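PDB 4WB0: broad specificity aminotransferase from Leishmania mexicana, which probably transfers amino groups between amino acids and 2-oxo acids with pyridoxal 5'-phosphate as cofactor, with relaxed substrate selectivity, and works as a homodimer. Local coordinates for residues T337-W351 against A397-R409. Numbering follows the deposited sequence.
Sequences TVYDELLRLQTPGRW and ALMLAQTINDAVR
Val338 puts its CG2 methyl against the start of 397-409, 3.7 Å from Ala397 CB, with Leu400 CD2 farther off. A chi1 of 175° sets CG1 anti to the backbone N, and this methyl faces Ala401 CB. Segments 337-344 and 397-409 cross at -39° with axes 8.2 Å apart at closest, and at Ala401 a bare methyl faces the first helix, CB 3.6 Å from Glu341 CG. Leu398 comes across the chain of Glu341 at about a right angle, its CD2 against CB, CG and CD. The bend at chi2 turns the carboxylate toward Arg344, whose NE and NH2 meet one oxygen each from above the carboxylate plane, and toward Gln402 NE2, which adds a weak but straight bond.

One turn on, Leu345 pushes CD1 between Gln402 and Asn405, within 3.8 Å of Asn405 CB. Here the first helix closes in a Schellman motif, with Gln346 at positive phi, and Arg409 reaches over this end. Its NH2 donates to Leu345 O at 2.8 Å, in the carbonyl plane though bent at hydrogen (135°). Pro348 CD sits over the centre of one guanidinium face. Arg409 NE bonds to Asn405 OD1 at 2.8 Å, fixing the group's rotation; Thr347 OG1 reaches the same oxygen at 3.0 Å from the opposite face of the amide plane. Two donors thus hold this buried carbonyl; the threonine's bond crosses from the turn.

Ile404 CG2 touches both Leu342 CD2 and Trp351 CH2, 3.7 Å from the latter. The contact joins the C-terminal end of helix 314-344 and the following turn to helix 394-410, which also packs on helix 368-376 and strand 379-380, while Leu366 meets Trp351 and Val408.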
loop_
_atom_site.group_PDB
_atom_site.type_symbol
_atom_site.label_atom_id
_atom_site.label_comp_id
_atom_site.label_asym_id
_atom_site.label_seq_id
_atom_site.Cartn_x
_atom_site.Cartn_y
_atom_site.Cartn_z
ATOM N N THR A 337 0.592 -38.092 -6.755
ATOM C CA THR A 337 1.686 -38.496 -7.632
ATOM C C THR A 337 3.025 -38.618 -6.861
ATOM O O THR A 337 3.773 -39.580 -7.049
ATOM C CB THR A 337 1.854 -37.497 -8.767
ATOM O OG1 THR A 337 0.625 -37.412 -9.517
ATOM C CG2 THR A 337 3.005 -37.926 -9.671
ATOM N N VAL A 338 3.343 -37.609 -6.034
ATOM C CA VAL A 338 4.592 -37.626 -5.243
ATOM C C VAL A 338 4.575 -38.806 -4.258
ATOM O O VAL A 338 5.546 -39.556 -4.165
ATOM C CB VAL A 338 4.785 -36.295 -4.458
ATOM C CG1 VAL A 338 5.985 -36.378 -3.559
ATOM C CG2 VAL A 338 4.949 -35.123 -5.419
ATOM N N TYR A 339 3.468 -38.961 -3.536
ATOM C CA TYR A 339 3.335 -40.010 -2.509
ATOM C C TYR A 339 3.526 -41.397 -3.132
ATOM O O TYR A 339 4.324 -42.222 -2.656
ATOM C CB TYR A 339 1.959 -39.884 -1.830
ATOM C CG TYR A 339 1.623 -41.015 -0.890
ATOM C CD1 TYR A 339 2.216 -41.095 0.372
ATOM C CD2 TYR A 339 0.704 -41.988 -1.250
ATOM C CE1 TYR A 339 1.892 -42.124 1.262
ATOM C CE2 TYR A 339 0.390 -43.020 -0.392
ATOM C CZ TYR A 339 0.982 -43.085 0.866
ATOM O OH TYR A 339 0.672 -44.124 1.711
ATOM N N ASP A 340 2.827 -41.631 -4.239
ATOM C CA ASP A 340 2.887 -42.930 -4.909
ATOM C C ASP A 340 4.290 -43.245 -5.331
ATOM O O ASP A 340 4.698 -44.390 -5.256
ATOM C CB ASP A 340 1.963 -42.982 -6.124
ATOM C CG ASP A 340 0.509 -43.227 -5.747
ATOM O OD1 ASP A 340 0.249 -43.671 -4.603
ATOM O OD2 ASP A 340 -0.380 -42.978 -6.597
ATOM N N GLU A 341 5.062 -42.239 -5.717
ATOM C CA GLU A 341 6.401 -42.501 -6.191
ATOM C C GLU A 341 7.316 -42.758 -4.990
ATOM O O GLU A 341 8.239 -43.583 -5.069
ATOM C CB GLU A 341 6.920 -41.355 -7.060
ATOM C CG GLU A 341 8.311 -41.642 -7.645
ATOM C CD GLU A 341 8.283 -42.574 -8.863
ATOM O OE1 GLU A 341 7.292 -43.337 -9.063
ATOM O OE2 GLU A 341 9.278 -42.534 -9.629
ATOM N N LEU A 342 7.055 -42.077 -3.882
ATOM C CA LEU A 342 7.824 -42.333 -2.651
ATOM C C LEU A 342 7.661 -43.774 -2.158
ATOM O O LEU A 342 8.613 -44.392 -1.680
ATOM C CB LEU A 342 7.411 -41.357 -1.559
ATOM C CG LEU A 342 7.893 -39.934 -1.794
ATOM C CD1 LEU A 342 7.178 -39.049 -0.808
ATOM C CD2 LEU A 342 9.396 -39.823 -1.624
ATOM N N LEU A 343 6.458 -44.311 -2.313
ATOM C CA LEU A 343 6.176 -45.713 -2.021
ATOM C C LEU A 343 6.863 -46.687 -2.989
ATOM O O LEU A 343 7.430 -47.712 -2.577
ATOM C CB LEU A 343 4.665 -45.945 -2.064
ATOM C CG LEU A 343 3.793 -45.229 -1.047
ATOM C CD1 LEU A 343 2.358 -45.672 -1.241
ATOM C CD2 LEU A 343 4.246 -45.532 0.354
ATOM N N ARG A 344 6.799 -46.393 -4.283
ATOM C CA ARG A 344 7.431 -47.265 -5.274
ATOM C C ARG A 344 8.936 -47.292 -5.100
ATOM O O ARG A 344 9.563 -48.326 -5.311
ATOM C CB ARG A 344 7.082 -46.833 -6.713
ATOM C CG ARG A 344 7.618 -47.780 -7.803
ATOM C CD ARG A 344 7.412 -47.173 -9.197
ATOM N NE ARG A 344 8.334 -46.053 -9.405
ATOM C CZ ARG A 344 9.613 -46.211 -9.752
ATOM N NH1 ARG A 344 10.103 -47.428 -9.953
ATOM N NH2 ARG A 344 10.411 -45.160 -9.919
ATOM N N LEU A 345 9.531 -46.176 -4.693
ATOM C CA LEU A 345 10.966 -46.191 -4.407
ATOM C C LEU A 345 11.261 -46.778 -3.013
ATOM O O LEU A 345 12.420 -46.953 -2.636
ATOM C CB LEU A 345 11.535 -44.777 -4.524
ATOM C CG LEU A 345 11.439 -44.131 -5.920
ATOM C CD1 LEU A 345 11.538 -42.592 -5.847
ATOM C CD2 LEU A 345 12.493 -44.695 -6.855
ATOM N N GLN A 346 10.221 -47.076 -2.245
ATOM C CA GLN A 346 10.399 -47.548 -0.861
ATOM C C GLN A 346 11.322 -46.635 -0.044
ATOM O O GLN A 346 12.181 -47.103 0.729
ATOM C CB GLN A 346 10.933 -48.984 -0.872
ATOM C CG GLN A 346 10.001 -49.941 -1.603
ATOM C CD GLN A 346 10.651 -51.276 -1.953
ATOM O OE1 GLN A 346 11.848 -51.478 -1.741
ATOM N NE2 GLN A 346 9.858 -52.191 -2.499
ATOM N N THR A 347 11.148 -45.329 -0.225
ATOM C CA THR A 347 11.930 -44.355 0.519
ATOM C C THR A 347 11.747 -44.640 2.021
ATOM O O THR A 347 10.604 -44.799 2.465
ATOM C CB THR A 347 11.489 -42.915 0.183
ATOM O OG1 THR A 347 11.496 -42.739 -1.236
ATOM C CG2 THR A 347 12.443 -41.924 0.797
ATOM N N PRO A 348 12.850 -44.726 2.799
ATOM C CA PRO A 348 12.721 -44.894 4.256
ATOM C C PRO A 348 11.843 -43.872 4.913
ATOM O O PRO A 348 11.887 -42.692 4.542
ATOM C CB PRO A 348 14.160 -44.739 4.761
ATOM C CG PRO A 348 14.991 -45.186 3.647
ATOM C CD PRO A 348 14.268 -44.727 2.395
ATOM N N GLY A 349 11.039 -44.320 5.870
ATOM C CA GLY A 349 10.206 -43.438 6.662
ATOM C C GLY A 349 8.754 -43.482 6.234
ATOM O O GLY A 349 8.413 -44.199 5.302
ATOM N N ARG A 350 7.905 -42.718 6.917
ATOM C CA ARG A 350 6.491 -42.562 6.546
ATOM C C ARG A 350 6.269 -41.271 5.760
ATOM O O ARG A 350 6.873 -40.244 6.075
ATOM C CB ARG A 350 5.592 -42.561 7.792
ATOM C CG ARG A 350 5.727 -43.805 8.667
ATOM C CD ARG A 350 5.583 -45.078 7.852
ATOM N NE ARG A 350 4.295 -45.169 7.168
ATOM C CZ ARG A 350 3.869 -46.251 6.516
ATOM N NH1 ARG A 350 4.629 -47.336 6.453
ATOM N NH2 ARG A 350 2.679 -46.256 5.930
ATOM N N TRP A 351 5.382 -41.332 4.765
ATOM C CA TRP A 351 5.171 -40.223 3.832
ATOM C C TRP A 351 3.705 -39.842 3.651
ATOM O O TRP A 351 3.374 -39.009 2.800
ATOM C CB TRP A 351 5.823 -40.564 2.483
ATOM C CG TRP A 351 7.285 -40.665 2.690
ATOM C CD1 TRP A 351 8.025 -41.806 2.806
ATOM C CD2 TRP A 351 8.190 -39.573 2.888
ATOM N NE1 TRP A 351 9.336 -41.485 3.053
ATOM C CE2 TRP A 351 9.458 -40.119 3.124
ATOM C CE3 TRP A 351 8.047 -38.179 2.888
ATOM C CZ2 TRP A 351 10.586 -39.317 3.345
ATOM C CZ3 TRP A 351 9.163 -37.392 3.110
ATOM C CH2 TRP A 351 10.409 -37.962 3.333
ATOM N N ALA A 397 6.677 -33.669 -10.153
ATOM C CA ALA A 397 6.245 -34.406 -8.977
ATOM C C ALA A 397 7.059 -35.692 -8.865
ATOM O O ALA A 397 7.454 -36.114 -7.772
ATOM C CB ALA A 397 4.736 -34.709 -9.055
ATOM N N LEU A 398 7.363 -36.302 -10.002
ATOM C CA LEU A 398 8.157 -37.505 -9.964
ATOM C C LEU A 398 9.589 -37.181 -9.618
ATOM O O LEU A 398 10.175 -37.892 -8.838
ATOM C CB LEU A 398 8.091 -38.249 -11.277
ATOM C CG LEU A 398 6.742 -38.898 -11.624
ATOM C CD1 LEU A 398 6.864 -39.533 -13.021
ATOM C CD2 LEU A 398 6.429 -39.947 -10.605
ATOM N N MET A 399 10.143 -36.115 -10.188
ATOM C CA MET A 399 11.486 -35.650 -9.818
ATOM C C MET A 399 11.601 -35.312 -8.326
ATOM O O MET A 399 12.614 -35.585 -7.695
ATOM C CB MET A 399 11.877 -34.414 -10.638
ATOM C CG MET A 399 11.904 -34.632 -12.110
ATOM S SD MET A 399 12.230 -33.098 -13.076
ATOM C CE MET A 399 13.346 -32.227 -11.921
ATOM N N LEU A 400 10.576 -34.697 -7.773
ATOM C CA LEU A 400 10.571 -34.338 -6.339
ATOM C C LEU A 400 10.730 -35.609 -5.493
ATOM O O LEU A 400 11.589 -35.678 -4.622
ATOM C CB LEU A 400 9.291 -33.601 -5.936
ATOM C CG LEU A 400 9.139 -33.328 -4.434
ATOM C CD1 LEU A 400 10.359 -32.575 -3.896
ATOM C CD2 LEU A 400 7.896 -32.547 -4.191
ATOM N N ALA A 401 9.904 -36.612 -5.765
ATOM C CA ALA A 401 9.989 -37.880 -5.061
ATOM C C ALA A 401 11.370 -38.512 -5.204
ATOM O O ALA A 401 11.970 -38.941 -4.212
ATOM C CB ALA A 401 8.919 -38.822 -5.575
ATOM N N GLN A 402 11.883 -38.556 -6.433
ATOM C CA GLN A 402 13.196 -39.172 -6.704
ATOM C C GLN A 402 14.302 -38.463 -5.920
ATOM O O GLN A 402 15.167 -39.095 -5.326
ATOM C CB GLN A 402 13.494 -39.163 -8.213
ATOM C CG GLN A 402 12.606 -40.144 -8.989
ATOM C CD GLN A 402 12.412 -39.822 -10.496
ATOM O OE1 GLN A 402 13.168 -39.045 -11.113
ATOM N NE2 GLN A 402 11.372 -40.426 -11.082
ATOM N N THR A 403 14.238 -37.141 -5.870
ATOM C CA THR A 403 15.239 -36.375 -5.163
ATOM C C THR A 403 15.076 -36.531 -3.650
ATOM O O THR A 403 16.069 -36.629 -2.943
ATOM C CB THR A 403 15.173 -34.910 -5.575
ATOM O OG1 THR A 403 15.427 -34.824 -6.993
ATOM C CG2 THR A 403 16.234 -34.117 -4.822
ATOM N N ILE A 404 13.840 -36.560 -3.148
ATOM C CA ILE A 404 13.607 -36.879 -1.726
ATOM C C ILE A 404 14.215 -38.226 -1.400
ATOM O O ILE A 404 14.974 -38.373 -0.425
ATOM C CB ILE A 404 12.099 -36.898 -1.384
ATOM C CG1 ILE A 404 11.559 -35.482 -1.433
ATOM C CG2 ILE A 404 11.854 -37.448 0.011
ATOM C CD1 ILE A 404 10.022 -35.364 -1.450
ATOM N N ASN A 405 13.893 -39.224 -2.208
ATOM C CA ASN A 405 14.460 -40.554 -2.030
ATOM C C ASN A 405 15.991 -40.531 -1.961
ATOM O O ASN A 405 16.595 -41.138 -1.072
ATOM C CB ASN A 405 14.019 -41.481 -3.169
ATOM C CG ASN A 405 14.557 -42.878 -3.018
ATOM O OD1 ASN A 405 14.238 -43.572 -2.055
ATOM N ND2 ASN A 405 15.358 -43.313 -3.987
ATOM N N ASP A 406 16.615 -39.826 -2.900
ATOM C CA ASP A 406 18.069 -39.693 -2.897
ATOM C C ASP A 406 18.550 -38.963 -1.647
ATOM O O ASP A 406 19.517 -39.393 -1.014
ATOM C CB ASP A 406 18.569 -38.939 -4.134
ATOM C CG ASP A 406 18.457 -39.747 -5.401
ATOM O OD1 ASP A 406 18.278 -40.987 -5.308
ATOM O OD2 ASP A 406 18.566 -39.126 -6.493
ATOM N N ALA A 407 17.893 -37.857 -1.296
ATOM C CA ALA A 407 18.370 -37.072 -0.183
ATOM C C ALA A 407 18.343 -37.910 1.098
ATOM O O ALA A 407 19.319 -37.930 1.873
ATOM C CB ALA A 407 17.559 -35.836 -0.019
ATOM N N VAL A 408 17.253 -38.643 1.282
ATOM C CA VAL A 408 17.035 -39.413 2.490
ATOM C C VAL A 408 18.044 -40.553 2.579
ATOM O O VAL A 408 18.643 -40.796 3.633
ATOM C CB VAL A 408 15.593 -39.964 2.536
ATOM C CG1 VAL A 408 15.448 -40.985 3.657
ATOM C CG2 VAL A 408 14.638 -38.848 2.758
ATOM N N ARG A 409 18.245 -41.245 1.468
ATOM C CA ARG A 409 19.133 -42.399 1.472
ATOM C C ARG A 409 20.610 -42.033 1.607
ATOM O O ARG A 409 21.436 -42.904 1.944
ATOM C CB ARG A 409 18.928 -43.239 0.209
ATOM C CG ARG A 409 17.597 -43.959 0.190
ATOM C CD ARG A 409 17.431 -44.772 -1.067
ATOM N NE ARG A 409 16.105 -45.392 -1.167
ATOM C CZ ARG A 409 15.811 -46.605 -0.705
ATOM N NH1 ARG A 409 16.737 -47.328 -0.075
ATOM N NH2 ARG A 409 14.590 -47.095 -0.856
#